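Local coordinates for protein L-Ala-D/L-Glu epimerase, a muconate lactonizing enzyme (Klebsiella pneumoniae subsp. pneumoniae MGH 78578, PDB 3FCP) that belongs to the enolase superfamily, pairing a muconate-lactonizing-enzyme-type N-terminal domain with a TIM-barrel-like domain that holds a magnesium ion, at residues 121-124 with 125-129. Residues are numbered along the deposited sequence; the frame is centred on the assembly and turned at random.
Sequences LGLP and VSALL
Pro124 O receives two backbone N-H groups from the short helix 125-128. Leu128 N gives the straighter bond, 3.3 Å to Pro124 O. Ala127 N, 2.9 Å from the same Pro124 O, approaches at a bent angle, 129° at the hydrogen, and that bond is weak. Proline fits this N-cap position because its ring already restrains phi and its missing N-H costs the helix nothing. The turn joins helix 103-121 to helix 125-128 in the N-terminal domain: a Schellman motif closes the first helix, with Leu123 N bonded to Gly118 O and Gly122 N to Lys119 O, and Gly122 readily adopts the positive phi required. The branched side chains of Leu121, Leu123 and Leu128 form a small apolar patch, in which Leu121 and Leu123 also pack against Leu123 and Leu121 of the second subunit. With CG of Leu128 anti to its carbonyl carbon (chi1 -60°), the CD2 branch turns to the loop, meeting Leu121 CD1 at 3.6 Å and touching Leu123 CB. The Ala127 methyl faces the preceding loop, its CB 3.9 Å from Pro124 CG and 4.1 Å from Leu123 CB. Beside the proline ring, Ser126 OG lies 3.7 Å from Pro124 CG and hydrogen-bonds to Gln354.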
ATOM      1  N   LEU A 121      11.691  48.061  15.356  1.00 25.95           N
ATOM      2  CA  LEU A 121      10.673  47.864  16.384  1.00 25.45           C
ATOM      3  C   LEU A 121      11.299  47.766  17.770  1.00 25.86           C
ATOM      4  O   LEU A 121      10.594  47.574  18.765  1.00 25.47           O
ATOM      5  CB  LEU A 121       9.875  46.585  16.098  1.00 26.25           C
ATOM      6  CG  LEU A 121       9.141  46.547  14.755  1.00 26.83           C
ATOM      7  CD1 LEU A 121       8.467  45.185  14.556  1.00 26.72           C
ATOM      8  CD2 LEU A 121       8.120  47.672  14.715  1.00 27.35           C
ATOM      9  N   GLY A 122      12.623  47.886  17.824  1.00 25.08           N
ATOM     10  CA  GLY A 122      13.327  47.795  19.092  1.00 26.32           C
ATOM     11  C   GLY A 122      13.144  46.416  19.695  1.00 26.47           C
ATOM     12  O   GLY A 122      13.045  46.262  20.914  1.00 26.23           O
ATOM     13  N   LEU A 123      13.109  45.404  18.831  1.00 25.76           N
ATOM     14  CA  LEU A 123      12.908  44.028  19.269  1.00 26.06           C
ATOM     15  C   LEU A 123      13.889  43.053  18.637  1.00 25.53           C
ATOM     16  O   LEU A 123      14.320  43.241  17.501  1.00 24.89           O
ATOM     17  CB  LEU A 123      11.484  43.578  18.925  1.00 27.27           C
ATOM     18  CG  LEU A 123      10.329  44.232  19.687  1.00 28.17           C
ATOM     19  CD1 LEU A 123       9.005  43.847  19.045  1.00 26.49           C
ATOM     20  CD2 LEU A 123      10.369  43.790  21.150  1.00 27.28           C
ATOM     21  N   PRO A 124      14.273  42.002  19.381  1.00 25.22           N
ATOM     22  CA  PRO A 124      15.204  41.020  18.826  1.00 23.19           C
ATOM     23  C   PRO A 124      14.441  40.186  17.795  1.00 23.09           C
ATOM     24  O   PRO A 124      13.215  40.086  17.863  1.00 19.97           O
ATOM     25  CB  PRO A 124      15.620  40.203  20.054  1.00 23.50           C
ATOM     26  CG  PRO A 124      14.411  40.286  20.948  1.00 23.76           C
ATOM     27  CD  PRO A 124      14.002  41.733  20.806  1.00 23.43           C
ATOM     28  N   VAL A 125      15.160  39.593  16.846  1.00 22.82           N
ATOM     29  CA  VAL A 125      14.524  38.781  15.813  1.00 23.18           C
ATOM     30  C   VAL A 125      13.643  37.683  16.410  1.00 23.11           C
ATOM     31  O   VAL A 125      12.563  37.395  15.889  1.00 22.98           O
ATOM     32  CB  VAL A 125      15.583  38.151  14.884  1.00 22.50           C
ATOM     33  CG1 VAL A 125      14.916  37.200  13.886  1.00 20.29           C
ATOM     34  CG2 VAL A 125      16.346  39.251  14.162  1.00 21.77           C
ATOM     35  N   SER A 126      14.097  37.073  17.505  1.00 23.75           N
ATOM     36  CA  SER A 126      13.323  36.011  18.156  1.00 23.47           C
ATOM     37  C   SER A 126      11.908  36.496  18.502  1.00 22.68           C
ATOM     38  O   SER A 126      10.933  35.744  18.390  1.00 20.41           O
ATOM     39  CB  SER A 126      14.041  35.531  19.429  1.00 23.63           C
ATOM     40  OG  SER A 126      14.227  36.592  20.354  1.00 22.90           O
ATOM     41  N   ALA A 127      11.803  37.755  18.925  1.00 21.87           N
ATOM     42  CA  ALA A 127      10.513  38.344  19.272  1.00 21.75           C
ATOM     43  C   ALA A 127       9.661  38.522  18.017  1.00 22.45           C
ATOM     44  O   ALA A 127       8.445  38.336  18.054  1.00 21.40           O
ATOM     45  CB  ALA A 127      10.714  39.701  19.966  1.00 23.35           C
ATOM     46  N   LEU A 128      10.296  38.898  16.912  1.00 22.00           N
ATOM     47  CA  LEU A 128       9.574  39.064  15.656  1.00 23.40           C
ATOM     48  C   LEU A 128       9.079  37.687  15.198  1.00 22.84           C
ATOM     49  O   LEU A 128       8.116  37.583  14.447  1.00 22.31           O
ATOM     50  CB  LEU A 128      10.482  39.653  14.567  1.00 24.40           C
ATOM     51  CG  LEU A 128      11.154  41.019  14.750  1.00 30.27           C
ATOM     52  CD1 LEU A 128      11.736  41.463  13.413  1.00 29.56           C
ATOM     53  CD2 LEU A 128      10.164  42.050  15.254  1.00 29.36           C
ATOM     54  N   LEU A 129       9.746  36.631  15.650  1.00 21.58           N
ATOM     55  CA  LEU A 129       9.353  35.280  15.259  1.00 21.73           C
ATOM     56  C   LEU A 129       8.382  34.662  16.260  1.00 22.22           C
ATOM     57  O   LEU A 129       8.176  33.450  16.277  1.00 21.74           O
ATOM     58  CB  LEU A 129      10.597  34.401  15.081  1.00 21.28           C
ATOM     59  CG  LEU A 129      11.598  34.921  14.038  1.00 23.07           C
ATOM     60  CD1 LEU A 129      12.763  33.948  13.918  1.00 21.55           C
ATOM     61  CD2 LEU A 129      10.913  35.109  12.687  1.00 21.96           C
TER